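Atp-dependent DNA ligase (Psychromonas sp., PDB 4D05) probably seals nicks in DNA at the expense of ATP, passing through a covalent enzyme-adenylate intermediate. Local coordinates at residues S24-G29 with K174-E179; Q131-N136 with H158-L163. One frame throughout, in Å; residues are numbered along the deposited sequence.

How the contacts relate
Both contacts belong to the nucleotide-binding domain and reach the same five-stranded mixed sheet, where strand 154-159 lies between strands 21-26 and 173-175. Contact 1, about 4 Å from the centre of the folded chain, joins the two neighbours of that strand around the covalently bound AMP. Contact 2 lies toward the surface, at the far end of strand 154-159, with its centre about 16 Å from that of contact 1; the side chain of Gln-160 is about 14 Å from AMP. The two meet where Ser-24 CB packs against Gln-131 OE1 at 3.7 Å, and Ser-24 also receives a hydrogen bond from the adenine, so Ser-24 stands between the adenine and the start of residues 131-136.

Contact 1: S24-G29 with K174-E179; sequences SEKLDG and KLKKFE. With AMP (adenosine monophosphate), chain H; SO4 (sulfate ion), chain F.
Lys-26 and Lys-176 cross at about a right angle, Lys-26 CE lying 3.9 Å from Lys-176 CD, while the same CE approaches Lys-174 CB. This aliphatic packing is the whole of the direct contact; the rest runs through AMP. The covalent bond joins Lys-26 NZ to the AMP phosphorus (1.9 Å), the phosphoramidate of an adenylated ligase. With CG anti to the backbone N (chi1 -172°), the Lys-26 chain runs out to the phosphate and bends only at its end.

Among the hydrogen bonds, AMP N6 donates to both Ser-24 OG and Glu-25 O, each at 2.9 Å, and Leu-27 N gives AMP N7 a nearly straight bond (175°), so the base is read along one edge. Lys-174 NZ bonds AMP O1P at 2.7 Å and sulfate O1 at 2.9 Å, bridging the two anions, the sulfate probably coming from the crystallisation liquor. A methionine in place of Lys-174 would probably leave O1P and the sulfate without the donor they share.

Lys-176 NZ forms a salt bridge with Glu-153. Strand 154-159 separates the two segments, bonding through its backbone to Ser-24 and Leu-175, while helix 137-149 packs against Leu-175.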
# COMPACT_ATOMS: atom_id res chain seq x y z
N SER A 24 4.60 7.19 -8.27
CA SER A 24 3.19 7.23 -8.57
C SER A 24 2.41 7.18 -7.26
O SER A 24 2.94 6.83 -6.22
CB SER A 24 2.81 6.02 -9.46
OG SER A 24 3.08 4.81 -8.78
N GLU A 25 1.14 7.55 -7.33
CA GLU A 25 0.26 7.46 -6.15
C GLU A 25 -0.15 6.02 -5.88
O GLU A 25 -0.62 5.30 -6.77
CB GLU A 25 -0.99 8.32 -6.37
CG GLU A 25 -1.90 8.37 -5.12
CD GLU A 25 -3.05 9.33 -5.23
OE1 GLU A 25 -2.94 10.28 -6.04
OE2 GLU A 25 -4.06 9.15 -4.49
N LYS A 26 0.03 5.59 -4.64
CA LYS A 26 -0.44 4.28 -4.19
C LYS A 26 -1.98 4.36 -4.08
O LYS A 26 -2.50 5.14 -3.30
CB LYS A 26 0.17 4.00 -2.82
CG LYS A 26 -0.05 2.60 -2.26
CD LYS A 26 0.69 2.53 -0.91
CE LYS A 26 0.80 1.07 -0.41
NZ LYS A 26 -0.57 0.70 -0.03
N LEU A 27 -2.68 3.55 -4.87
CA LEU A 27 -4.15 3.64 -4.89
C LEU A 27 -4.75 2.52 -4.04
O LEU A 27 -4.29 1.39 -4.08
CB LEU A 27 -4.68 3.50 -6.32
CG LEU A 27 -4.17 4.50 -7.33
CD1 LEU A 27 -4.90 4.34 -8.68
CD2 LEU A 27 -4.30 5.92 -6.80
N ASP A 28 -5.77 2.87 -3.27
CA ASP A 28 -6.45 1.90 -2.40
C ASP A 28 -7.66 1.37 -3.17
O ASP A 28 -8.79 1.84 -3.02
CB ASP A 28 -6.92 2.60 -1.13
CG ASP A 28 -7.38 1.62 -0.05
OD1 ASP A 28 -7.04 0.42 -0.06
OD2 ASP A 28 -8.03 2.11 0.87
N GLY A 29 -7.39 0.38 -4.00
CA GLY A 29 -8.43 -0.28 -4.78
C GLY A 29 -8.32 -1.78 -4.69
O GLY A 29 -7.82 -2.34 -3.71
N LYS A 174 6.94 0.43 -1.72
CA LYS A 174 5.82 1.15 -1.14
C LYS A 174 6.38 2.22 -0.24
O LYS A 174 7.27 1.95 0.54
CB LYS A 174 4.96 0.25 -0.22
CG LYS A 174 4.49 -0.99 -0.83
CD LYS A 174 3.80 -1.90 0.23
CE LYS A 174 3.13 -3.03 -0.47
NZ LYS A 174 2.18 -3.73 0.43
N LEU A 175 5.77 3.39 -0.28
CA LEU A 175 6.12 4.46 0.66
C LEU A 175 4.85 5.02 1.29
O LEU A 175 4.05 5.70 0.64
CB LEU A 175 6.91 5.55 -0.07
CG LEU A 175 7.16 6.82 0.74
CD1 LEU A 175 7.86 6.54 2.04
CD2 LEU A 175 7.98 7.79 -0.11
N LYS A 176 4.66 4.72 2.57
CA LYS A 176 3.56 5.32 3.32
C LYS A 176 4.18 6.10 4.46
O LYS A 176 5.37 5.91 4.79
CB LYS A 176 2.60 4.23 3.84
CG LYS A 176 1.81 3.56 2.70
CD LYS A 176 0.78 2.56 3.18
CE LYS A 176 -0.47 3.27 3.70
NZ LYS A 176 -1.66 2.34 3.79
N LYS A 177 3.41 6.97 5.07
CA LYS A 177 3.93 7.73 6.21
C LYS A 177 4.32 6.88 7.37
O LYS A 177 5.30 7.19 8.09
CB LYS A 177 2.93 8.80 6.65
CG LYS A 177 3.05 10.04 5.78
CD LYS A 177 2.73 11.27 6.48
CE LYS A 177 2.86 12.47 5.54
NZ LYS A 177 2.27 13.66 6.18
N PHE A 178 3.59 5.80 7.55
CA PHE A 178 3.91 4.88 8.60
C PHE A 178 3.38 3.48 8.33
O PHE A 178 2.62 3.22 7.38
CB PHE A 178 3.32 5.38 9.93
CG PHE A 178 1.86 5.60 9.88
CD1 PHE A 178 0.98 4.54 10.03
CD2 PHE A 178 1.34 6.87 9.66
CE1 PHE A 178 -0.40 4.74 9.98
CE2 PHE A 178 -0.03 7.08 9.59
CZ PHE A 178 -0.90 6.00 9.75
N GLU A 179 3.85 2.58 9.19
CA GLU A 179 3.48 1.18 9.26
C GLU A 179 2.85 0.92 10.65
O GLU A 179 3.17 1.62 11.61
CB GLU A 179 4.76 0.30 9.14
CG GLU A 179 5.61 0.53 7.85
CD GLU A 179 6.94 -0.27 7.88
OE1 GLU A 179 6.86 -1.53 7.93
OE2 GLU A 179 8.05 0.37 7.88
P AMP H . -0.51 -1.24 0.06
O1P AMP H . 0.46 -1.70 1.11
O2P AMP H . -2.01 -1.45 0.13
O5' AMP H . 0.07 -1.74 -1.33
C5' AMP H . -0.64 -1.27 -2.45
C4' AMP H . -0.84 -2.45 -3.35
O4' AMP H . -1.50 -2.08 -4.54
C3' AMP H . 0.51 -2.97 -3.71
O3' AMP H . 0.38 -4.40 -3.58
C2' AMP H . 0.71 -2.55 -5.13
O2' AMP H . 1.34 -3.73 -5.64
C1' AMP H . -0.68 -2.12 -5.69
N9 AMP H . -0.67 -0.70 -6.16
C8 AMP H . -1.51 0.34 -5.88
N7 AMP H . -1.13 1.50 -6.49
C5 AMP H . -0.05 1.17 -7.22
C6 AMP H . 0.89 1.91 -8.07
N6 AMP H . 0.69 3.22 -8.29
N1 AMP H . 1.88 1.20 -8.62
C2 AMP H . 2.11 -0.09 -8.36
N3 AMP H . 1.32 -0.83 -7.60
C4 AMP H . 0.25 -0.25 -7.01
S SO4 F . 0.99 -6.65 -1.34
O1 SO4 F . 0.22 -5.60 -0.67
O2 SO4 F . 0.25 -7.21 -2.49
O3 SO4 F . 2.24 -6.10 -1.87
O4 SO4 F . 1.28 -7.72 -0.38

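Contact 2: Q131-N136 with H158-L163; sequences QQKIPN and HHQDAL
Lys-133 and Gln-160 join two backbones that stay well apart, their CA atoms 9.8 Å from each other, with no main-chain bond between the segments. Residues 158-159 end strand 154-159, and a type I beta turn from His-159 to Ala-162 follows, closed by Ala-162 N bonding His-159 O at 3.0 Å. Residues 131-136 form an irregular connection from strand 126-128 to helix 137-149, within the nucleotide-binding domain of the ligase. This connection ends in an N-cap: Asn-136 OD1 accepts a hydrogen bond from Ala-139 N.

The two side chains span this separation and meet at about a right angle. Bends at chi2 and at the end of the Lys-133 chain turn its NZ toward Gln-160, whose CG, set between the backbone N and carbonyl carbon (chi1 64°), starts an extended chain that carries OE1 out to meet it. Lys-133 NZ donates to Gln-160 OE1 at 2.8 Å, tilted 33° from the carbonyl plane, and Lys-133 CE follows at 3.3 Å from the same oxygen. The ammonium also bonds Thr-19 O and makes a cation-pi contact with Tyr-22, so the outer strand 21-26 and the residues leading into it help to fix the lysine end. Within the turn, Asp-161 N donates to His-159 ND1 at 3.1 Å, lying only 8° out of the imidazole plane.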
# COMPACT_ATOMS: atom_id res chain seq x y z
N GLN A 131 3.05 8.63 -13.68
CA GLN A 131 4.39 8.24 -13.26
C GLN A 131 5.28 9.47 -13.44
O GLN A 131 5.37 10.05 -14.55
CB GLN A 131 4.92 7.09 -14.13
CG GLN A 131 4.09 5.76 -14.08
CD GLN A 131 4.33 4.99 -12.79
OE1 GLN A 131 5.27 5.27 -12.05
NE2 GLN A 131 3.50 3.97 -12.55
N GLN A 132 5.91 9.90 -12.34
CA GLN A 132 6.73 11.11 -12.38
C GLN A 132 8.10 10.90 -11.77
O GLN A 132 8.31 10.03 -10.95
CB GLN A 132 6.02 12.29 -11.71
CG GLN A 132 5.67 12.10 -10.24
CD GLN A 132 4.76 13.23 -9.69
OE1 GLN A 132 5.19 14.38 -9.56
NE2 GLN A 132 3.52 12.89 -9.37
N LYS A 133 9.03 11.77 -12.16
CA LYS A 133 10.34 11.81 -11.55
C LYS A 133 10.40 12.93 -10.50
O LYS A 133 9.88 14.05 -10.69
CB LYS A 133 11.42 12.06 -12.62
CG LYS A 133 11.71 10.85 -13.49
CD LYS A 133 12.30 9.72 -12.67
CE LYS A 133 12.97 8.64 -13.47
NZ LYS A 133 14.23 9.12 -14.16
N ILE A 134 11.10 12.62 -9.43
CA ILE A 134 11.23 13.51 -8.27
C ILE A 134 12.71 13.72 -8.01
O ILE A 134 13.51 12.77 -8.09
CB ILE A 134 10.53 12.86 -7.04
CG1 ILE A 134 9.02 12.70 -7.27
CG2 ILE A 134 10.74 13.64 -5.78
CD1 ILE A 134 8.26 14.02 -7.38
N PRO A 135 13.13 14.96 -7.71
CA PRO A 135 14.57 15.22 -7.73
C PRO A 135 15.36 14.79 -6.49
O PRO A 135 16.59 14.61 -6.59
CB PRO A 135 14.66 16.74 -7.89
CG PRO A 135 13.37 17.24 -7.32
CD PRO A 135 12.36 16.21 -7.76
N ASN A 136 14.71 14.65 -5.34
CA ASN A 136 15.44 14.35 -4.11
C ASN A 136 14.47 13.90 -3.05
O ASN A 136 13.26 14.03 -3.21
CB ASN A 136 16.27 15.54 -3.60
CG ASN A 136 15.48 16.83 -3.56
OD1 ASN A 136 14.53 16.97 -2.81
ND2 ASN A 136 15.87 17.78 -4.42
N HIS A 158 9.19 2.83 -8.59
CA HIS A 158 9.57 1.71 -9.45
C HIS A 158 10.78 2.11 -10.28
O HIS A 158 10.74 3.09 -11.02
CB HIS A 158 8.38 1.36 -10.34
CG HIS A 158 8.48 0.02 -11.00
ND1 HIS A 158 7.40 -0.59 -11.58
CD2 HIS A 158 9.53 -0.81 -11.19
CE1 HIS A 158 7.75 -1.76 -12.06
NE2 HIS A 158 9.05 -1.91 -11.87
N HIS A 159 11.87 1.38 -10.11
CA HIS A 159 13.13 1.70 -10.78
C HIS A 159 12.95 1.67 -12.30
O HIS A 159 12.41 0.71 -12.87
CB HIS A 159 14.21 0.72 -10.31
CG HIS A 159 15.60 1.18 -10.59
ND1 HIS A 159 16.10 1.26 -11.87
CD2 HIS A 159 16.59 1.58 -9.77
CE1 HIS A 159 17.35 1.68 -11.82
NE2 HIS A 159 17.67 1.90 -10.56
N GLN A 160 13.44 2.74 -12.94
CA GLN A 160 13.28 2.90 -14.41
C GLN A 160 13.89 1.75 -15.22
O GLN A 160 13.44 1.47 -16.33
CB GLN A 160 13.86 4.26 -14.86
CG GLN A 160 15.34 4.36 -14.64
CD GLN A 160 15.86 5.77 -14.74
OE1 GLN A 160 15.13 6.69 -15.09
NE2 GLN A 160 17.12 5.96 -14.41
N ASP A 161 14.93 1.12 -14.70
CA ASP A 161 15.58 -0.02 -15.38
C ASP A 161 15.10 -1.40 -14.99
O ASP A 161 15.63 -2.41 -15.48
CB ASP A 161 17.09 0.02 -15.17
CG ASP A 161 17.74 1.31 -15.68
OD1 ASP A 161 17.27 1.87 -16.68
OD2 ASP A 161 18.73 1.74 -15.05
N ALA A 162 14.09 -1.48 -14.12
CA ALA A 162 13.66 -2.77 -13.60
C ALA A 162 13.05 -3.65 -14.67
O ALA A 162 12.34 -3.16 -15.53
CB ALA A 162 12.67 -2.56 -12.52
N LEU A 163 13.35 -4.94 -14.60
CA LEU A 163 12.69 -5.93 -15.45
C LEU A 163 11.63 -6.65 -14.62
O LEU A 163 11.86 -6.94 -13.44
CB LEU A 163 13.73 -6.94 -15.94
CG LEU A 163 14.80 -6.35 -16.87
CD1 LEU A 163 15.82 -7.41 -17.27
CD2 LEU A 163 14.16 -5.75 -18.11